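Local coordinates for protein glutathione S-transferase 2 (Heligmosomoides polygyrus, PDB 1TW9) that probably catalyses the attack of reduced glutathione on electrophilic compounds RX, giving an S-substituted glutathione and a halide, as a sigma-class member of its superfamily, at residues R69-A72 with K73-F77; T81-E84 with S85-D89; D93-T96 with D97-A100; I153-V156 with D157-A161; H184-R187 with I188-P192. All coordinates share one frame; numbering follows the deposited sequence.

Contact 1: residues R69-A72 with K73-F77; sequences RYLA and KTFGF
The first torsion of T74 sets OG1 beside its own backbone N and opposite the carbonyl carbon (chi1 -66°), which turns the hydroxyl back onto the previous turn and Y70. There T74 OG1 donates to Y70 O at 2.9 Å. The backbone T74 N also donates to Y70 O, at 3.0 Å, and the two donors come from opposite faces of the carbonyl plane. The same hydroxyl sits over one face of the Y70 ring, offset toward its rim. Y70 trails its ring away from its N (chi1 169°), and the ring reaches the second subunit, where it meets F83 of that chain edge-to-face. Next along, L71 and F75, one turn apart, lie side by side, with L71 CD2 4.2 Å from F75 CE1.

These residues close helix 64-75, the last helix of the thioredoxin-like N-terminal domain. Its end is Schellman-like. G76 takes a positive phi, and F77 N then donates to A72 O at 2.8 Å, a nearly straight bond. G76 N reaches the same oxygen at 2.9 Å. A72 CB and F77 CB meet at 4.2 Å and close the apolar side of the turn.

R69 and K73 run side by side, with R69 CG 3.9 Å from K73 CE. R69 NE forms a salt bridge with D89, and R69 NH1 forms one with D89 of the second subunit. K73 NZ bonds to S85 OG.

Contact 2: residues T81-E84 with S85-D89; sequences TPFE and SALID
This is a helix N-cap with an apolar i to i+4 pair behind it, at the start of helix 82-101, the long helix that follows the thioredoxin-like domain. T81 is the N-cap residue. E84 N donates to T81 OG1 at 3.0 Å, and the bond is nearly straight (168°). S85 N donates to T81 O, also at 3.0 Å, so T81 serves the first turn with both its hydroxyl and its carbonyl.

F83 and L87 carry the side-chain packing. The F83 ring swings to the far side from its backbone N (chi1 -161°). Its CD2 and CE2 atoms then meet the L87 branch obliquely. The nearest pair is F83 CE2 and L87 CD1 at 3.7 Å. Both side chains also pack on Q60 of the second subunit. On another side of the helix, I88 CG1 rests 3.3 Å from E84 O, which accepts from I88 N.

S85 OG is taken by K73, and E84 OE1 by A80 N just ahead of the helix. F83 and L87 add apolar surface at the subunit interface, and L87 also packs on V149. With T81 OG1 and T81 O accepting from E84 N and S85 N, two amides of the first turn have acceptors although no earlier turn precedes them.

Contact 3: residues D93-T96 with D97-A100; sequences DAYT and DYRA
R99 lays its aliphatic part over one face of the Y95 ring. R99 CG stands 3.9 Å from the centroid of the Y95 ring, 24° off its normal and offset toward the rim: a CH-pi contact. The two side chains run the same way, and the guanidinium plane is turned 42° from the ring. A chi1 of -77° puts R99 CG over the ring, and bends at chi2 and chi3 carry the rest past the Y95 hydroxyl. Y98 approaches Y95 obliquely, with Y95 CD1 and Y98 CD2 4.0 Å apart.

The helix fixes this spacing. R99 N donates to Y95 O at 2.8 Å, and Y98 N to A94 O at 3.0 Å. Further out, H163 of helix 155-170 meets the Y95 ring edge-to-face, and F132 stacks on Y98.

The site is near the end of helix 82-101; one side packs on the helical domain, and D93, A94 and D97 touch the second subunit. The contact is chiefly aromatic and aliphatic, and the Y98 hydroxyl, bonded to H163 and Y174, ties it to neighbouring parts of the fold.

Contact 4: residues I153-V156 with D157-A161; sequences ISWV and DLLVA
I153 and L158 meet across the start of helix 155-170, with I153 CD1 4.1 Å from L158 CD2 and the two side chains at about a right angle. They occupy the positions just before the N-cap and four residues after it, which is the hydrophobic staple. V156 and V160 run side by side one turn apart, their CG2 atoms 4.1 Å from each other. I188 of helix 179-189 packs on I153 and L158, and W155 is covered by helices 64-75 and 82-101.

S154 is the N-cap. The polar edge is built on D157, three residues on. Its carboxylate folds back beside its own backbone N (chi1 -69°), and S154 N donates to D157 OD2 at 2.8 Å, on the anti lone pair of that oxygen. This is one half of a capping box, and the S-x-x-D sequence with the staple matches the helix start known from glutathione transferases. A water bridges the two side chains, 2.7 Å from S154 OG. It donates to D157 OD2. L159 N bonds to W155 O at 2.9 Å and continues the helix, while the L158 N to S154 O bond is weak.

D157 OD1 takes bonds from H184 NE2 and L148 N. A buried carboxylate held by these partners, at a helix start, is probably kept ionised.

Contact 5: residues H184-R187 with I188-P192; sequences HMER and IQQTP
H184 presents one face of its imidazole to I188, and I188 CG1 sits on that face. The CG1 atom is 3.7 Å from the centroid of the H184 ring and 17° off the ring normal, a CH-pi contact offset toward the rim. Of the ring atoms, H184 CE1 and H184 NE2 come closest to I188 CG1, each at 3.6 Å. H184 carries its ring opposite its own N (chi1 171°), and chi2 near -88° turns the flat face to the next turn. The two side chains meet at a slant. I188 holds CG1 back beside its own backbone N, and I188 N donates to H184 O at 2.9 Å.

H184 and I188 lie on the side of helix 179-189 that faces helix 155-170, within the all-helical C-terminal domain. H184 NE2 bonds to D157 OD1 there, which probably fixes the ring's rotation. I188 also packs on A161, and M185 packs on V164 of the same helix.

The chain then passes to helix 192-200. Q190 N donates to E186 O at 2.9 Å. T191 OG1 lies between two carbonyl oxygens, 3.0 Å from R187 O and 2.9 Å from I188 O. Its proton could go to either. T191 is the N-cap residue of helix 192-200, but its side chain makes no capping bond; its hydroxyl turns back to helix 179-189.

How the contacts relate
Contact 4 is the buried one, its centre about 6 Å from the centre of the chain, and the other four are partly buried. Contacts 1, 2 and 3 also touch the second subunit; contacts 4 and 5 do not. Contacts 2 and 3 share helix 82-101, with interface packing at its start and aromatic packing near its end. Contact 1 is a helix end, contacts 2 and 4 are helix starts, and contact 5 lies on the last turns of helix 179-189 and runs on to the start of the next. Contacts 4 and 5 share a buried polar bond with apolar packing round it, unlike the charged link of contacts 1 and 2. Contacts 1 and 4 share a backbone bond, F77 O to W155 N, while contact 3 meets contact 4 through Y95 on L159.

Contact 1: residues R69-A72 with K73-F77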
loop_
_atom_site.group_PDB
_atom_site.type_symbol
_atom_site.label_atom_id
_atom_site.label_comp_id
_atom_site.label_asym_id
_atom_site.label_seq_id
_atom_site.Cartn_x
_atom_site.Cartn_y
_atom_site.Cartn_z
ATOM N N ARG A 69 -1.953 8.591 1.301
ATOM C CA ARG A 69 -2.747 8.227 2.494
ATOM C C ARG A 69 -2.450 9.189 3.613
ATOM O O ARG A 69 -3.349 9.686 4.246
ATOM C CB ARG A 69 -2.462 6.833 2.900
ATOM C CG ARG A 69 -3.234 6.331 4.077
ATOM C CD ARG A 69 -2.892 4.943 4.567
ATOM N NE ARG A 69 -2.920 3.965 3.513
ATOM C CZ ARG A 69 -1.892 3.569 2.771
ATOM N NH1 ARG A 69 -0.629 3.926 3.050
ATOM N NH2 ARG A 69 -2.129 2.698 1.791
ATOM N N TYR A 70 -1.197 9.530 3.797
ATOM C CA TYR A 70 -0.814 10.513 4.809
ATOM C C TYR A 70 -1.512 11.886 4.613
ATOM O O TYR A 70 -2.105 12.438 5.523
ATOM C CB TYR A 70 0.709 10.682 4.831
ATOM C CG TYR A 70 1.159 11.865 5.672
ATOM C CD1 TYR A 70 1.203 11.755 7.076
ATOM C CD2 TYR A 70 1.517 13.081 5.124
ATOM C CE1 TYR A 70 1.492 12.777 7.840
ATOM C CE2 TYR A 70 1.837 14.072 5.911
ATOM C CZ TYR A 70 1.900 13.930 7.250
ATOM O OH TYR A 70 2.230 15.085 7.984
ATOM N N LEU A 71 -1.367 12.430 3.405
ATOM C CA LEU A 71 -1.994 13.685 3.025
ATOM C C LEU A 71 -3.468 13.584 3.146
ATOM O O LEU A 71 -4.113 14.447 3.712
ATOM C CB LEU A 71 -1.589 14.049 1.624
ATOM C CG LEU A 71 -0.158 14.467 1.456
ATOM C CD1 LEU A 71 0.149 14.682 -0.029
ATOM C CD2 LEU A 71 0.274 15.663 2.369
ATOM N N ALA A 72 -4.030 12.462 2.699
ATOM C CA ALA A 72 -5.501 12.271 2.783
ATOM C C ALA A 72 -6.064 12.220 4.201
ATOM O O ALA A 72 -7.021 12.857 4.500
ATOM C CB ALA A 72 -5.930 11.062 2.013
ATOM N N LYS A 73 -5.324 11.626 5.120
ATOM C CA LYS A 73 -5.708 11.601 6.513
ATOM C C LYS A 73 -5.551 13.005 7.129
ATOM O O LYS A 73 -6.339 13.388 8.013
ATOM C CB LYS A 73 -4.914 10.579 7.244
ATOM C CG LYS A 73 -5.359 9.183 6.896
ATOM C CD LYS A 73 -4.505 8.036 7.555
ATOM C CE LYS A 73 -5.088 6.611 7.440
ATOM N NZ LYS A 73 -6.330 6.378 8.300
ATOM N N THR A 74 -4.502 13.686 6.735
ATOM C CA THR A 74 -4.265 15.023 7.227
ATOM C C THR A 74 -5.453 15.897 6.945
ATOM O O THR A 74 -5.872 16.749 7.759
ATOM C CB THR A 74 -2.991 15.588 6.599
ATOM O OG1 THR A 74 -1.871 14.841 7.044
ATOM C CG2 THR A 74 -2.701 17.003 7.031
ATOM N N PHE A 75 -5.982 15.770 5.724
ATOM C CA PHE A 75 -6.969 16.732 5.182
ATOM C C PHE A 75 -8.402 16.255 5.179
ATOM O O PHE A 75 -9.326 17.015 4.823
ATOM C CB PHE A 75 -6.519 17.220 3.774
ATOM C CG PHE A 75 -5.223 17.928 3.796
ATOM C CD1 PHE A 75 -4.162 17.491 3.055
ATOM C CD2 PHE A 75 -5.076 19.013 4.613
ATOM C CE1 PHE A 75 -2.963 18.198 3.101
ATOM C CE2 PHE A 75 -3.910 19.677 4.659
ATOM C CZ PHE A 75 -2.851 19.224 3.966
ATOM N N GLY A 76 -8.625 14.994 5.545
ATOM C CA GLY A 76 -9.988 14.491 5.713
ATOM C C GLY A 76 -10.550 13.705 4.525
ATOM O O GLY A 76 -11.763 13.682 4.348
ATOM N N PHE A 77 -9.673 13.104 3.713
ATOM C CA PHE A 77 -10.084 12.467 2.487
ATOM C C PHE A 77 -9.711 10.972 2.562
ATOM O O PHE A 77 -9.354 10.357 1.530
ATOM C CB PHE A 77 -9.465 13.104 1.258
ATOM C CG PHE A 77 -9.748 14.633 1.189
ATOM C CD1 PHE A 77 -8.753 15.552 1.205
ATOM C CD2 PHE A 77 -11.036 15.042 1.121
ATOM C CE1 PHE A 77 -9.144 16.941 1.188
ATOM C CE2 PHE A 77 -11.352 16.370 1.062
ATOM C CZ PHE A 77 -10.391 17.250 1.156
#

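Contact 2: residues T81-E84 with S85-D89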
loop_
_atom_site.group_PDB
_atom_site.type_symbol
_atom_site.label_atom_id
_atom_site.label_comp_id
_atom_site.label_asym_id
_atom_site.label_seq_id
_atom_site.Cartn_x
_atom_site.Cartn_y
_atom_site.Cartn_z
ATOM N N THR A 81 -14.299 6.438 9.181
ATOM C CA THR A 81 -14.016 5.547 10.231
ATOM C C THR A 81 -12.759 4.744 9.878
ATOM O O THR A 81 -12.381 4.664 8.666
ATOM C CB THR A 81 -15.174 4.537 10.400
ATOM O OG1 THR A 81 -15.278 3.690 9.225
ATOM C CG2 THR A 81 -16.522 5.214 10.547
ATOM N N PRO A 82 -12.184 4.058 10.871
ATOM C CA PRO A 82 -11.045 3.204 10.621
ATOM C C PRO A 82 -11.331 2.116 9.556
ATOM O O PRO A 82 -10.483 1.867 8.660
ATOM C CB PRO A 82 -10.801 2.555 11.983
ATOM C CG PRO A 82 -11.212 3.591 12.946
ATOM C CD PRO A 82 -12.433 4.224 12.325
ATOM N N PHE A 83 -12.512 1.573 9.590
ATOM C CA PHE A 83 -12.871 0.543 8.571
ATOM C C PHE A 83 -12.990 1.182 7.172
ATOM O O PHE A 83 -12.564 0.584 6.168
ATOM C CB PHE A 83 -14.086 -0.243 8.958
ATOM C CG PHE A 83 -14.218 -1.527 8.224
ATOM C CD1 PHE A 83 -13.535 -2.671 8.602
ATOM C CD2 PHE A 83 -15.046 -1.618 7.123
ATOM C CE1 PHE A 83 -13.665 -3.895 7.916
ATOM C CE2 PHE A 83 -15.236 -2.864 6.454
ATOM C CZ PHE A 83 -14.507 -3.996 6.837
ATOM N N GLU A 84 -13.623 2.348 7.062
ATOM C CA GLU A 84 -13.682 3.014 5.764
ATOM C C GLU A 84 -12.288 3.238 5.219
ATOM O O GLU A 84 -12.028 3.058 4.007
ATOM C CB GLU A 84 -14.470 4.319 5.786
ATOM C CG GLU A 84 -15.952 4.170 5.933
ATOM C CD GLU A 84 -16.746 5.410 5.630
ATOM O OE1 GLU A 84 -16.142 6.472 5.359
ATOM O OE2 GLU A 84 -18.016 5.340 5.640
ATOM N N SER A 85 -11.364 3.670 6.079
ATOM C CA SER A 85 -10.070 3.975 5.618
ATOM C C SER A 85 -9.346 2.718 5.110
ATOM O O SER A 85 -8.665 2.749 4.041
ATOM C CB SER A 85 -9.235 4.626 6.727
ATOM O OG SER A 85 -7.975 5.056 6.308
ATOM N N ALA A 86 -9.645 1.609 5.741
ATOM C CA ALA A 86 -9.089 0.299 5.352
ATOM C C ALA A 86 -9.707 -0.134 3.999
ATOM O O ALA A 86 -9.008 -0.680 3.155
ATOM C CB ALA A 86 -9.345 -0.723 6.392
ATOM N N LEU A 87 -11.001 0.062 3.782
ATOM C CA LEU A 87 -11.604 -0.240 2.461
ATOM C C LEU A 87 -10.983 0.570 1.361
ATOM O O LEU A 87 -10.729 0.054 0.270
ATOM C CB LEU A 87 -13.101 0.008 2.539
ATOM C CG LEU A 87 -13.867 -1.037 3.368
ATOM C CD1 LEU A 87 -15.341 -0.591 3.487
ATOM C CD2 LEU A 87 -13.816 -2.485 2.844
ATOM N N ILE A 88 -10.760 1.838 1.645
ATOM C CA ILE A 88 -10.131 2.723 0.679
ATOM C C ILE A 88 -8.750 2.128 0.333
ATOM O O ILE A 88 -8.345 2.022 -0.846
ATOM C CB ILE A 88 -10.059 4.158 1.249
ATOM C CG1 ILE A 88 -11.498 4.828 1.309
ATOM C CG2 ILE A 88 -9.038 5.055 0.508
ATOM C CD1 ILE A 88 -11.589 6.052 2.183
ATOM N N ASP A 89 -7.994 1.832 1.366
ATOM C CA ASP A 89 -6.687 1.181 1.197
ATOM C C ASP A 89 -6.813 -0.044 0.318
ATOM O O ASP A 89 -5.979 -0.270 -0.561
ATOM C CB ASP A 89 -6.080 0.734 2.503
ATOM C CG ASP A 89 -5.643 1.835 3.377
ATOM O OD1 ASP A 89 -5.487 2.996 2.893
ATOM O OD2 ASP A 89 -5.362 1.663 4.586
#

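Contact 3: residues D93-T96 with D97-A100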
loop_
_atom_site.group_PDB
_atom_site.type_symbol
_atom_site.label_atom_id
_atom_site.label_comp_id
_atom_site.label_asym_id
_atom_site.label_seq_id
_atom_site.Cartn_x
_atom_site.Cartn_y
_atom_site.Cartn_z
ATOM N N ASP A 93 -4.897 -0.754 -3.196
ATOM C CA ASP A 93 -4.021 -1.908 -3.395
ATOM C C ASP A 93 -4.497 -2.774 -4.577
ATOM O O ASP A 93 -3.707 -3.330 -5.310
ATOM C CB ASP A 93 -4.105 -2.772 -2.201
ATOM C CG ASP A 93 -3.182 -2.373 -1.115
ATOM O OD1 ASP A 93 -2.243 -1.570 -1.401
ATOM O OD2 ASP A 93 -3.277 -2.923 0.043
ATOM N N ALA A 94 -5.789 -2.948 -4.713
ATOM C CA ALA A 94 -6.335 -3.614 -5.922
ATOM C C ALA A 94 -5.929 -2.868 -7.166
ATOM O O ALA A 94 -5.635 -3.472 -8.193
ATOM C CB ALA A 94 -7.831 -3.725 -5.842
ATOM N N TYR A 95 -5.888 -1.533 -7.098
ATOM C CA TYR A 95 -5.456 -0.711 -8.235
ATOM C C TYR A 95 -4.021 -1.101 -8.599
ATOM O O TYR A 95 -3.668 -1.320 -9.776
ATOM C CB TYR A 95 -5.553 0.806 -7.882
ATOM C CG TYR A 95 -4.931 1.677 -8.922
ATOM C CD1 TYR A 95 -5.531 1.835 -10.188
ATOM C CD2 TYR A 95 -3.746 2.356 -8.671
ATOM C CE1 TYR A 95 -4.941 2.666 -11.123
ATOM C CE2 TYR A 95 -3.161 3.137 -9.596
ATOM C CZ TYR A 95 -3.749 3.274 -10.838
ATOM O OH TYR A 95 -3.154 4.083 -11.749
ATOM N N THR A 96 -3.146 -1.103 -7.589
ATOM C CA THR A 96 -1.753 -1.462 -7.774
ATOM C C THR A 96 -1.594 -2.797 -8.465
ATOM O O THR A 96 -0.763 -2.938 -9.352
ATOM C CB THR A 96 -1.034 -1.488 -6.423
ATOM O OG1 THR A 96 -0.985 -0.171 -5.934
ATOM C CG2 THR A 96 0.455 -1.883 -6.533
ATOM N N ASP A 97 -2.340 -3.799 -7.998
ATOM C CA ASP A 97 -2.316 -5.113 -8.638
ATOM C C ASP A 97 -2.730 -5.063 -10.100
ATOM O O ASP A 97 -2.058 -5.607 -10.982
ATOM C CB ASP A 97 -3.268 -6.073 -7.916
ATOM C CG ASP A 97 -2.777 -6.463 -6.543
ATOM O OD1 ASP A 97 -1.564 -6.338 -6.284
ATOM O OD2 ASP A 97 -3.547 -6.934 -5.659
ATOM N N TYR A 98 -3.844 -4.404 -10.374
ATOM C CA TYR A 98 -4.264 -4.192 -11.732
ATOM C C TYR A 98 -3.195 -3.539 -12.588
ATOM O O TYR A 98 -2.924 -4.026 -13.712
ATOM C CB TYR A 98 -5.583 -3.404 -11.752
ATOM C CG TYR A 98 -5.779 -2.540 -12.920
ATOM C CD1 TYR A 98 -6.200 -3.066 -14.150
ATOM C CD2 TYR A 98 -5.595 -1.162 -12.809
ATOM C CE1 TYR A 98 -6.396 -2.256 -15.228
ATOM C CE2 TYR A 98 -5.790 -0.350 -13.847
ATOM C CZ TYR A 98 -6.238 -0.887 -15.070
ATOM O OH TYR A 98 -6.416 -0.079 -16.159
ATOM N N ARG A 99 -2.522 -2.502 -12.093
ATOM C CA ARG A 99 -1.434 -1.854 -12.860
ATOM C C ARG A 99 -0.282 -2.805 -13.190
ATOM O O ARG A 99 0.320 -2.750 -14.281
ATOM C CB ARG A 99 -0.921 -0.596 -12.119
ATOM C CG ARG A 99 -1.868 0.602 -12.277
ATOM C CD ARG A 99 -1.856 1.190 -13.715
ATOM N NE ARG A 99 -0.936 2.325 -13.708
ATOM C CZ ARG A 99 -0.144 2.718 -14.680
ATOM N NH1 ARG A 99 -0.112 2.124 -15.865
ATOM N NH2 ARG A 99 0.649 3.753 -14.451
ATOM N N ALA A 100 0.026 -3.683 -12.257
ATOM C CA ALA A 100 0.988 -4.737 -12.492
ATOM C C ALA A 100 0.583 -5.613 -13.675
ATOM O O ALA A 100 1.408 -5.931 -14.539
ATOM C CB ALA A 100 1.117 -5.565 -11.270
#

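Contact 4: residues I153-V156 with D157-A161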
loop_
_atom_site.group_PDB
_atom_site.type_symbol
_atom_site.label_atom_id
_atom_site.label_comp_id
_atom_site.label_asym_id
_atom_site.label_seq_id
_atom_site.Cartn_x
_atom_site.Cartn_y
_atom_site.Cartn_z
ATOM N N ILE A 153 -15.684 12.130 -0.798
ATOM C CA ILE A 153 -14.590 11.858 -1.699
ATOM C C ILE A 153 -13.398 11.409 -0.903
ATOM O O ILE A 153 -13.136 11.924 0.237
ATOM C CB ILE A 153 -14.282 13.140 -2.503
ATOM C CG1 ILE A 153 -13.277 12.894 -3.632
ATOM C CG2 ILE A 153 -13.775 14.248 -1.630
ATOM C CD1 ILE A 153 -13.172 13.980 -4.720
ATOM N N SER A 154 -12.637 10.462 -1.464
ATOM C CA SER A 154 -11.411 10.009 -0.797
ATOM C C SER A 154 -10.286 9.985 -1.825
ATOM O O SER A 154 -10.536 10.024 -3.053
ATOM C CB SER A 154 -11.541 8.641 -0.194
ATOM O OG SER A 154 -11.746 7.655 -1.192
ATOM N N TRP A 155 -9.090 9.740 -1.326
ATOM C CA TRP A 155 -7.891 9.734 -2.252
ATOM C C TRP A 155 -7.963 8.598 -3.260
ATOM O O TRP A 155 -7.429 8.748 -4.406
ATOM C CB TRP A 155 -6.602 9.662 -1.468
ATOM C CG TRP A 155 -6.391 8.446 -0.626
ATOM C CD1 TRP A 155 -6.879 8.191 0.644
ATOM C CD2 TRP A 155 -5.493 7.366 -0.924
ATOM N NE1 TRP A 155 -6.357 6.996 1.119
ATOM C CE2 TRP A 155 -5.547 6.451 0.155
ATOM C CE3 TRP A 155 -4.756 7.017 -2.048
ATOM C CZ2 TRP A 155 -4.823 5.252 0.169
ATOM C CZ3 TRP A 155 -4.020 5.843 -2.004
ATOM C CH2 TRP A 155 -4.054 4.990 -0.915
ATOM N N VAL A 156 -8.620 7.509 -2.932
ATOM C CA VAL A 156 -8.736 6.388 -3.939
ATOM C C VAL A 156 -9.723 6.795 -5.044
ATOM O O VAL A 156 -9.548 6.415 -6.198
ATOM C CB VAL A 156 -9.078 4.994 -3.374
ATOM C CG1 VAL A 156 -10.575 4.904 -2.914
ATOM C CG2 VAL A 156 -8.732 3.933 -4.403
ATOM N N ASP A 157 -10.755 7.587 -4.752
ATOM C CA ASP A 157 -11.578 8.163 -5.832
ATOM C C ASP A 157 -10.705 8.966 -6.828
ATOM O O ASP A 157 -10.840 8.827 -8.046
ATOM C CB ASP A 157 -12.624 9.103 -5.294
ATOM C CG ASP A 157 -13.686 8.426 -4.528
ATOM O OD1 ASP A 157 -14.340 7.444 -5.035
ATOM O OD2 ASP A 157 -13.953 8.905 -3.360
ATOM N N LEU A 158 -9.833 9.810 -6.302
ATOM C CA LEU A 158 -8.866 10.563 -7.089
ATOM C C LEU A 158 -7.946 9.683 -7.910
ATOM O O LEU A 158 -7.704 9.991 -9.102
ATOM C CB LEU A 158 -7.987 11.565 -6.262
ATOM C CG LEU A 158 -8.698 12.576 -5.424
ATOM C CD1 LEU A 158 -7.767 13.279 -4.541
ATOM C CD2 LEU A 158 -9.458 13.476 -6.270
ATOM N N LEU A 159 -7.412 8.623 -7.322
ATOM C CA LEU A 159 -6.460 7.768 -7.996
ATOM C C LEU A 159 -7.176 7.024 -9.165
ATOM O O LEU A 159 -6.643 6.964 -10.279
ATOM C CB LEU A 159 -5.956 6.801 -6.948
ATOM C CG LEU A 159 -4.924 5.790 -7.341
ATOM C CD1 LEU A 159 -3.642 6.509 -7.729
ATOM C CD2 LEU A 159 -4.672 4.826 -6.242
ATOM N N VAL A 160 -8.336 6.464 -8.865
ATOM C CA VAL A 160 -9.110 5.721 -9.878
ATOM C C VAL A 160 -9.558 6.615 -11.015
ATOM O O VAL A 160 -9.290 6.258 -12.209
ATOM C CB VAL A 160 -10.232 4.893 -9.255
ATOM C CG1 VAL A 160 -11.105 4.208 -10.361
ATOM C CG2 VAL A 160 -9.595 3.761 -8.363
ATOM N N ALA A 161 -10.145 7.780 -10.694
ATOM C CA ALA A 161 -10.732 8.663 -11.691
ATOM C C ALA A 161 -9.621 9.156 -12.617
ATOM O O ALA A 161 -9.792 9.258 -13.813
ATOM C CB ALA A 161 -11.438 9.855 -11.046
HETATM O O HOH W 1 -14.373 7.100 -1.451
#

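Contact 5: residues H184-R187 with I188-P192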
loop_
_atom_site.group_PDB
_atom_site.type_symbol
_atom_site.label_atom_id
_atom_site.label_comp_id
_atom_site.label_asym_id
_atom_site.label_seq_id
_atom_site.Cartn_x
_atom_site.Cartn_y
_atom_site.Cartn_z
ATOM N N HIS A 184 -18.390 8.110 -12.425
ATOM C CA HIS A 184 -17.499 8.386 -11.273
ATOM C C HIS A 184 -16.316 9.235 -11.701
ATOM O O HIS A 184 -16.011 10.234 -11.072
ATOM C CB HIS A 184 -17.049 7.087 -10.601
ATOM C CG HIS A 184 -15.984 7.250 -9.565
ATOM N ND1 HIS A 184 -14.646 7.243 -9.859
ATOM C CD2 HIS A 184 -16.076 7.426 -8.222
ATOM C CE1 HIS A 184 -13.953 7.399 -8.729
ATOM N NE2 HIS A 184 -14.807 7.480 -7.719
ATOM N N MET A 185 -15.696 8.864 -12.800
ATOM C CA MET A 185 -14.607 9.629 -13.351
ATOM C C MET A 185 -15.027 11.065 -13.551
ATOM O O MET A 185 -14.294 12.009 -13.160
ATOM C CB MET A 185 -14.152 8.978 -14.657
ATOM C CG MET A 185 -12.899 9.522 -15.242
ATOM S SD MET A 185 -13.006 9.737 -17.031
ATOM C CE MET A 185 -13.507 11.333 -16.671
ATOM N N GLU A 186 -16.212 11.274 -14.128
ATOM C CA GLU A 186 -16.622 12.646 -14.422
ATOM C C GLU A 186 -16.940 13.408 -13.144
ATOM O O GLU A 186 -16.564 14.571 -12.997
ATOM C CB GLU A 186 -17.780 12.642 -15.350
ATOM C CG GLU A 186 -17.396 12.096 -16.697
ATOM C CD GLU A 186 -16.538 12.981 -17.610
ATOM O OE1 GLU A 186 -16.264 12.475 -18.729
ATOM O OE2 GLU A 186 -16.119 14.138 -17.299
ATOM N N ARG A 187 -17.592 12.741 -12.221
ATOM C CA ARG A 187 -17.925 13.396 -10.950
ATOM C C ARG A 187 -16.669 13.847 -10.249
ATOM O O ARG A 187 -16.588 14.946 -9.740
ATOM C CB ARG A 187 -18.614 12.355 -10.094
ATOM C CG ARG A 187 -18.965 12.700 -8.715
ATOM C CD ARG A 187 -19.549 11.453 -8.013
ATOM N NE ARG A 187 -20.807 10.975 -8.668
ATOM C CZ ARG A 187 -21.042 9.772 -9.227
ATOM N NH1 ARG A 187 -20.162 8.727 -9.295
ATOM N NH2 ARG A 187 -22.246 9.617 -9.725
ATOM N N ILE A 188 -15.683 12.973 -10.196
ATOM C CA ILE A 188 -14.454 13.284 -9.469
ATOM C C ILE A 188 -13.695 14.400 -10.159
ATOM O O ILE A 188 -13.208 15.318 -9.556
ATOM C CB ILE A 188 -13.586 12.041 -9.279
ATOM C CG1 ILE A 188 -14.337 10.997 -8.472
ATOM C CG2 ILE A 188 -12.274 12.399 -8.551
ATOM C CD1 ILE A 188 -14.894 11.495 -7.134
ATOM N N GLN A 189 -13.563 14.272 -11.455
ATOM C CA GLN A 189 -12.726 15.203 -12.203
ATOM C C GLN A 189 -13.375 16.542 -12.440
ATOM O O GLN A 189 -12.652 17.481 -12.828
ATOM C CB GLN A 189 -12.184 14.587 -13.480
ATOM C CG GLN A 189 -11.329 13.312 -13.170
ATOM C CD GLN A 189 -9.951 13.344 -13.732
ATOM O OE1 GLN A 189 -8.901 13.177 -13.021
ATOM N NE2 GLN A 189 -9.907 13.562 -15.001
ATOM N N GLN A 190 -14.698 16.645 -12.266
ATOM C CA GLN A 190 -15.385 17.924 -12.282
ATOM C C GLN A 190 -15.520 18.561 -10.892
ATOM O O GLN A 190 -16.013 19.701 -10.765
ATOM C CB GLN A 190 -16.768 17.758 -12.923
ATOM C CG GLN A 190 -16.706 17.400 -14.438
ATOM C CD GLN A 190 -15.796 18.349 -15.280
ATOM O OE1 GLN A 190 -14.810 17.900 -15.872
ATOM N NE2 GLN A 190 -16.101 19.608 -15.292
ATOM N N THR A 191 -15.071 17.868 -9.833
ATOM C CA THR A 191 -15.058 18.476 -8.486
ATOM C C THR A 191 -14.294 19.794 -8.599
ATOM O O THR A 191 -13.200 19.767 -9.167
ATOM C CB THR A 191 -14.360 17.521 -7.515
ATOM O OG1 THR A 191 -15.057 16.258 -7.508
ATOM C CG2 THR A 191 -14.452 17.990 -6.169
ATOM N N PRO A 192 -14.856 20.959 -8.225
ATOM C CA PRO A 192 -14.233 22.245 -8.613
ATOM C C PRO A 192 -12.697 22.353 -8.423
ATOM O O PRO A 192 -12.002 22.775 -9.330
ATOM C CB PRO A 192 -15.008 23.276 -7.806
ATOM C CG PRO A 192 -16.369 22.683 -7.724
ATOM C CD PRO A 192 -16.206 21.177 -7.679
#